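Local structure of putative NADPH:quinone reductase (Bacillus thuringiensis, 3GMS) at residues P92-G97 with Y278-T283; N128-W133 with R269-E274. The protein probably catalyses NADPH-dependent reduction of quinones, as a member of the medium-chain dehydrogenase/reductase family. One frame throughout, in Å; residues are numbered along the deposited sequence.

Interaction 1 of 2, residues P92-G97 with Y278-T283; sequences PLRGEG and YKWQET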
loop_
_atom_site.group_PDB
_atom_site.type_symbol
_atom_site.label_atom_id
_atom_site.label_comp_id
_atom_site.label_asym_id
_atom_site.label_seq_id
_atom_site.Cartn_x
_atom_site.Cartn_y
_atom_site.Cartn_z
ATOM N N PRO A 92 -6.758 2.090 -13.214
ATOM C CA PRO A 92 -7.660 3.265 -13.129
ATOM C C PRO A 92 -7.787 3.806 -11.682
ATOM O O PRO A 92 -8.707 3.426 -10.942
ATOM C CB PRO A 92 -8.961 2.702 -13.637
ATOM C CG PRO A 92 -8.960 1.236 -13.219
ATOM C CD PRO A 92 -7.511 0.802 -13.229
ATOM N N LEU A 93 -6.848 4.644 -11.275
ATOM C CA LEU A 93 -6.687 4.972 -9.845
ATOM C C LEU A 93 -7.354 6.301 -9.519
ATOM O O LEU A 93 -7.684 7.055 -10.428
ATOM C CB LEU A 93 -5.202 4.966 -9.473
ATOM C CG LEU A 93 -4.409 3.719 -9.873
ATOM C CD1 LEU A 93 -2.913 3.835 -9.542
ATOM C CD2 LEU A 93 -4.998 2.456 -9.175
ATOM N N ARG A 94 -7.582 6.550 -8.229
ATOM C CA ARG A 94 -8.103 7.837 -7.703
ATOM C C ARG A 94 -9.448 8.203 -8.292
ATOM O O ARG A 94 -9.740 9.400 -8.528
ATOM C CB ARG A 94 -7.071 8.964 -7.939
ATOM C CG ARG A 94 -5.727 8.670 -7.317
ATOM C CD ARG A 94 -4.626 9.713 -7.591
ATOM N NE ARG A 94 -5.010 11.077 -7.192
ATOM C CZ ARG A 94 -4.194 12.120 -7.326
ATOM N NH1 ARG A 94 -2.951 11.927 -7.772
ATOM N NH2 ARG A 94 -4.616 13.341 -7.007
ATOM N N GLY A 95 -10.260 7.188 -8.548
ATOM C CA GLY A 95 -11.622 7.373 -9.050
ATOM C C GLY A 95 -12.518 6.490 -8.216
ATOM O O GLY A 95 -12.479 6.526 -6.966
ATOM N N GLU A 96 -13.331 5.693 -8.894
ATOM C CA GLU A 96 -14.255 4.809 -8.204
ATOM C C GLU A 96 -13.573 3.635 -7.528
ATOM O O GLU A 96 -12.457 3.262 -7.875
ATOM C CB GLU A 96 -15.303 4.258 -9.171
ATOM C CG GLU A 96 -16.173 5.360 -9.745
ATOM C CD GLU A 96 -17.130 4.832 -10.774
ATOM O OE1 GLU A 96 -16.755 3.921 -11.543
ATOM O OE2 GLU A 96 -18.268 5.350 -10.804
ATOM N N GLY A 97 -14.300 3.020 -6.586
ATOM C CA GLY A 97 -13.837 1.773 -5.978
ATOM C C GLY A 97 -13.558 0.708 -6.992
ATOM O O GLY A 97 -14.274 0.559 -7.987
ATOM N N TYR A 278 1.312 15.396 -13.318
ATOM C CA TYR A 278 2.486 15.137 -14.115
ATOM C C TYR A 278 3.506 14.385 -13.261
ATOM O O TYR A 278 4.040 13.339 -13.675
ATOM C CB TYR A 278 3.078 16.458 -14.620
ATOM C CG TYR A 278 4.359 16.248 -15.383
ATOM C CD1 TYR A 278 4.329 15.905 -16.744
ATOM C CD2 TYR A 278 5.600 16.365 -14.748
ATOM C CE1 TYR A 278 5.526 15.682 -17.459
ATOM C CE2 TYR A 278 6.798 16.134 -15.450
ATOM C CZ TYR A 278 6.748 15.792 -16.801
ATOM O OH TYR A 278 7.929 15.583 -17.494
ATOM N N LYS A 279 3.770 14.918 -12.068
ATOM C CA LYS A 279 4.728 14.285 -11.170
ATOM C C LYS A 279 4.254 12.886 -10.714
ATOM O O LYS A 279 5.064 11.948 -10.545
ATOM C CB LYS A 279 4.992 15.143 -9.939
ATOM C CG LYS A 279 5.946 14.429 -8.988
ATOM C CD LYS A 279 6.640 15.289 -7.959
ATOM C CE LYS A 279 7.484 14.365 -7.101
ATOM N NZ LYS A 279 8.485 15.111 -6.348
ATOM N N TRP A 280 2.954 12.798 -10.441
ATOM C CA TRP A 280 2.334 11.530 -10.014
ATOM C C TRP A 280 2.555 10.477 -11.130
ATOM O O TRP A 280 3.055 9.400 -10.869
ATOM C CB TRP A 280 0.862 11.802 -9.711
ATOM C CG TRP A 280 0.115 10.698 -9.017
ATOM C CD1 TRP A 280 0.052 10.460 -7.668
ATOM C CD2 TRP A 280 -0.688 9.701 -9.642
ATOM N NE1 TRP A 280 -0.744 9.355 -7.427
ATOM C CE2 TRP A 280 -1.233 8.891 -8.613
ATOM C CE3 TRP A 280 -1.044 9.437 -10.967
ATOM C CZ2 TRP A 280 -2.076 7.793 -8.880
ATOM C CZ3 TRP A 280 -1.885 8.347 -11.234
ATOM C CH2 TRP A 280 -2.406 7.557 -10.182
ATOM N N GLN A 281 2.232 10.817 -12.382
ATOM C CA GLN A 281 2.497 9.907 -13.515
ATOM C C GLN A 281 3.974 9.561 -13.701
ATOM O O GLN A 281 4.310 8.400 -13.925
ATOM C CB GLN A 281 1.966 10.475 -14.833
ATOM C CG GLN A 281 0.478 10.597 -14.939
ATOM C CD GLN A 281 -0.247 9.253 -15.138
ATOM O OE1 GLN A 281 0.334 8.251 -15.598
ATOM N NE2 GLN A 281 -1.516 9.249 -14.825
ATOM N N GLU A 282 4.863 10.563 -13.590
ATOM C CA GLU A 282 6.302 10.343 -13.696
ATOM C C GLU A 282 6.799 9.384 -12.639
ATOM O O GLU A 282 7.685 8.557 -12.882
ATOM C CB GLU A 282 7.028 11.664 -13.504
ATOM C CG GLU A 282 7.031 12.451 -14.760
ATOM C CD GLU A 282 7.961 11.799 -15.755
ATOM O OE1 GLU A 282 9.187 11.902 -15.544
ATOM O OE2 GLU A 282 7.461 11.146 -16.696
ATOM N N THR A 283 6.211 9.487 -11.458
ATOM C CA THR A 283 6.600 8.601 -10.354
ATOM C C THR A 283 6.198 7.157 -10.687
ATOM O O THR A 283 6.964 6.214 -10.430
ATOM C CB THR A 283 5.970 9.073 -9.010
ATOM O OG1 THR A 283 6.388 10.422 -8.760
ATOM C CG2 THR A 283 6.416 8.215 -7.839
#
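R94 lays its side chain across one face of the W280 indole, while L93 packs on the far end of the same ring. The guanidinium forms a cation-pi contact: R94 CZ sits 4.5 Å from the centroid of the W280 five-membered ring, 12° from the ring normal. Yet the two planes stand 75° apart, so the group is not stacked flat but dips an edge into the pi cloud, with R94 NH1 3.3 Å from W280 CD1. The bend at chi3 (55°) folds the arginine down over the ring, and its aliphatic part rests on the benzo half, R94 CD lying 3.4 Å from W280 CZ2. Arginine suits this place because one residue supplies methylenes for the six-membered ring and a cation for the pyrrole. A second aromatic, F109, also engages R94 in a cation-pi contact. Leucine fills the buried position beside it, L93 CD1 meeting W280 CH2 at 3.8 Å and approaching obliquely. Tryptophan is long enough to reach loop 92-97 from helix 277-292, and its wide ring offers a face to R94 and an end to L93; its polar partner is N272. The contact ties a GroES-like domain loop to a helix from the zinc-binding dehydrogenase family region, an interdomain packing within the two-domain medium-chain dehydrogenase/reductase fold.

Interaction 2 of 2, residues N128-W133 with R269-E274; sequences NPLTAW and RHWNDE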
loop_
_atom_site.group_PDB
_atom_site.type_symbol
_atom_site.label_atom_id
_atom_site.label_comp_id
_atom_site.label_asym_id
_atom_site.label_seq_id
_atom_site.Cartn_x
_atom_site.Cartn_y
_atom_site.Cartn_z
ATOM N N ASN A 128 1.335 -0.065 -1.872
ATOM C CA ASN A 128 2.590 -0.360 -1.186
ATOM C C ASN A 128 3.851 0.232 -1.869
ATOM O O ASN A 128 4.677 0.838 -1.140
ATOM C CB ASN A 128 2.702 -1.858 -0.879
ATOM C CG ASN A 128 1.632 -2.295 0.088
ATOM O OD1 ASN A 128 1.366 -1.568 1.038
ATOM N ND2 ASN A 128 0.970 -3.421 -0.174
ATOM N N PRO A 129 3.992 0.112 -3.212
ATOM C CA PRO A 129 5.197 0.650 -3.845
ATOM C C PRO A 129 5.242 2.160 -3.785
ATOM O O PRO A 129 6.291 2.720 -3.456
ATOM C CB PRO A 129 5.112 0.142 -5.304
ATOM C CG PRO A 129 4.291 -1.082 -5.206
ATOM C CD PRO A 129 3.239 -0.733 -4.160
ATOM N N LEU A 130 4.130 2.829 -4.110
ATOM C CA LEU A 130 4.146 4.282 -4.019
ATOM C C LEU A 130 4.422 4.829 -2.595
ATOM O O LEU A 130 5.196 5.755 -2.441
ATOM C CB LEU A 130 2.887 4.882 -4.616
ATOM C CG LEU A 130 2.898 6.364 -4.915
ATOM C CD1 LEU A 130 3.968 6.766 -5.928
ATOM C CD2 LEU A 130 1.499 6.709 -5.421
ATOM N N THR A 131 3.817 4.215 -1.579
ATOM C CA THR A 131 4.077 4.556 -0.182
ATOM C C THR A 131 5.548 4.337 0.199
ATOM O O THR A 131 6.199 5.244 0.798
ATOM C CB THR A 131 3.140 3.800 0.792
ATOM O OG1 THR A 131 1.783 4.177 0.513
ATOM C CG2 THR A 131 3.450 4.194 2.255
ATOM N N ALA A 132 6.086 3.174 -0.162
ATOM C CA ALA A 132 7.474 2.875 0.160
ATOM C C ALA A 132 8.421 3.862 -0.574
ATOM O O ALA A 132 9.328 4.415 0.045
ATOM C CB ALA A 132 7.822 1.396 -0.178
ATOM N N TRP A 133 8.175 4.104 -1.860
ATOM C CA TRP A 133 9.024 4.982 -2.677
ATOM C C TRP A 133 9.020 6.435 -2.202
ATOM O O TRP A 133 10.089 7.077 -2.086
ATOM C CB TRP A 133 8.574 4.974 -4.129
ATOM C CG TRP A 133 9.403 5.924 -5.002
ATOM C CD1 TRP A 133 9.013 7.140 -5.477
ATOM C CD2 TRP A 133 10.730 5.710 -5.476
ATOM N NE1 TRP A 133 10.021 7.694 -6.251
ATOM C CE2 TRP A 133 11.089 6.842 -6.252
ATOM C CE3 TRP A 133 11.648 4.662 -5.345
ATOM C CZ2 TRP A 133 12.347 6.966 -6.880
ATOM C CZ3 TRP A 133 12.901 4.778 -5.982
ATOM C CH2 TRP A 133 13.228 5.933 -6.739
ATOM N N ARG A 269 -3.062 9.560 0.599
ATOM C CA ARG A 269 -4.165 10.507 0.368
ATOM C C ARG A 269 -3.650 11.948 0.167
ATOM O O ARG A 269 -4.042 12.660 -0.789
ATOM C CB ARG A 269 -5.029 10.491 1.646
ATOM C CG ARG A 269 -6.340 11.163 1.591
ATOM C CD ARG A 269 -7.263 10.384 2.505
ATOM N NE ARG A 269 -6.987 10.676 3.915
ATOM C CZ ARG A 269 -7.370 11.805 4.507
ATOM N NH1 ARG A 269 -8.026 12.727 3.801
ATOM N NH2 ARG A 269 -7.110 12.011 5.794
ATOM N N HIS A 270 -2.807 12.373 1.095
ATOM C CA HIS A 270 -2.275 13.721 1.086
ATOM C C HIS A 270 -1.219 13.901 0.026
ATOM O O HIS A 270 -1.278 14.865 -0.721
ATOM C CB HIS A 270 -1.729 14.047 2.476
ATOM C CG HIS A 270 -2.806 14.052 3.514
ATOM N ND1 HIS A 270 -4.064 14.571 3.270
ATOM C CD2 HIS A 270 -2.833 13.578 4.776
ATOM C CE1 HIS A 270 -4.806 14.450 4.358
ATOM N NE2 HIS A 270 -4.083 13.833 5.277
ATOM N N TRP A 271 -0.270 12.966 -0.048
ATOM C CA TRP A 271 0.789 13.076 -1.070
ATOM C C TRP A 271 0.213 13.258 -2.490
ATOM O O TRP A 271 0.663 14.128 -3.273
ATOM C CB TRP A 271 1.720 11.883 -1.038
ATOM C CG TRP A 271 2.916 12.131 -1.965
ATOM C CD1 TRP A 271 3.977 12.929 -1.708
ATOM C CD2 TRP A 271 3.102 11.606 -3.293
ATOM N NE1 TRP A 271 4.860 12.908 -2.794
ATOM C CE2 TRP A 271 4.343 12.109 -3.773
ATOM C CE3 TRP A 271 2.361 10.742 -4.112
ATOM C CZ2 TRP A 271 4.847 11.789 -5.049
ATOM C CZ3 TRP A 271 2.874 10.390 -5.369
ATOM C CH2 TRP A 271 4.109 10.929 -5.826
ATOM N N ASN A 272 -0.770 12.425 -2.825
ATOM C CA ASN A 272 -1.510 12.539 -4.094
ATOM C C ASN A 272 -1.957 13.962 -4.406
ATOM O O ASN A 272 -1.934 14.369 -5.567
ATOM C CB ASN A 272 -2.751 11.637 -4.083
ATOM C CG ASN A 272 -2.425 10.151 -4.290
ATOM O OD1 ASN A 272 -1.279 9.768 -4.514
ATOM N ND2 ASN A 272 -3.462 9.309 -4.219
ATOM N N ASP A 273 -2.370 14.713 -3.387
ATOM C CA ASP A 273 -2.849 16.082 -3.588
ATOM C C ASP A 273 -1.752 17.134 -3.530
ATOM O O ASP A 273 -2.037 18.268 -3.884
ATOM C CB ASP A 273 -3.913 16.435 -2.551
ATOM C CG ASP A 273 -5.249 15.744 -2.816
ATOM O OD1 ASP A 273 -5.480 15.260 -3.931
ATOM O OD2 ASP A 273 -6.083 15.708 -1.889
ATOM N N GLU A 274 -0.543 16.758 -3.074
ATOM C CA GLU A 274 0.611 17.647 -2.876
ATOM C C GLU A 274 1.522 17.708 -4.088
ATOM O O GLU A 274 2.452 18.550 -4.170
ATOM C CB GLU A 274 1.383 17.174 -1.649
ATOM C CG GLU A 274 0.603 17.528 -0.377
ATOM C CD GLU A 274 1.157 16.890 0.916
ATOM O OE1 GLU A 274 2.181 16.172 0.908
ATOM O OE2 GLU A 274 0.544 17.175 1.960
#
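N272 OD1 accepts the indole N-H of W280 and also lies beside a methyl of L130, with 4.2 Å between N272 OD1 and L130 CD2. The other end of the same carboxamide is also engaged, since N272 ND2 bonds to the hydroxyl of Y126, just ahead of helix 127-139. Bonded at both its oxygen and its nitrogen, the amide has its rotation fixed, and a buried polar group is paid for on both sides. Asparagine fits here because its short side chain offers a donor and an acceptor together, close to the helix that carries it.

The apolar half of the contact belongs to L130 and W271. The leucine presents its branched end to a single corner of the indole: L130 CD1 is 3.8 Å and L130 CD2 3.9 Å from W271 CZ3, so the fork of methyls straddles that carbon. The two side chains cross at about a right angle.

The contact joins helix 127-139, which precedes the first strand of the parallel Rossmann sheet, 147-150, to helix 268-274, which follows its last, 262-265, one of the two outermost strands, in a fold that probably binds NADPH.

With CG anti to the backbone N (chi1 -172°), the W271 ring is carried out toward helix 127-139, and chi2 of 76° turns its CZ3 corner to L130. Tryptophan serves two purposes: its six-membered ring supplies the greasy surface, while NE1 donates to E138 OE1, farther along helix 127-139. The other oxygen of that carboxylate, E138 OE2, forms a salt bridge with K279 NZ, which would help hold it in place to receive the indole.

The centres of interactions 1 and 2 lie about 10 Å apart, and the two contacts touch each other. Along the chain they are nested: loop 92-97 comes first, then 128-133, 269-274 and finally 278-283, with helices 268-274 and 277-292 consecutive. W280 CD1 of interaction 1 packs 3.6 Å from W271 CZ3 of interaction 2, and T283 adds a further apolar contact to L130. The touching faces of these helices and helix 127-139 form a shared buried layer between the GroES-like sheet and the Rossmann sheet. Beyond them, the chain returns to the GroES-like sheet through strand 301-306, so both interactions lie where the two domains meet.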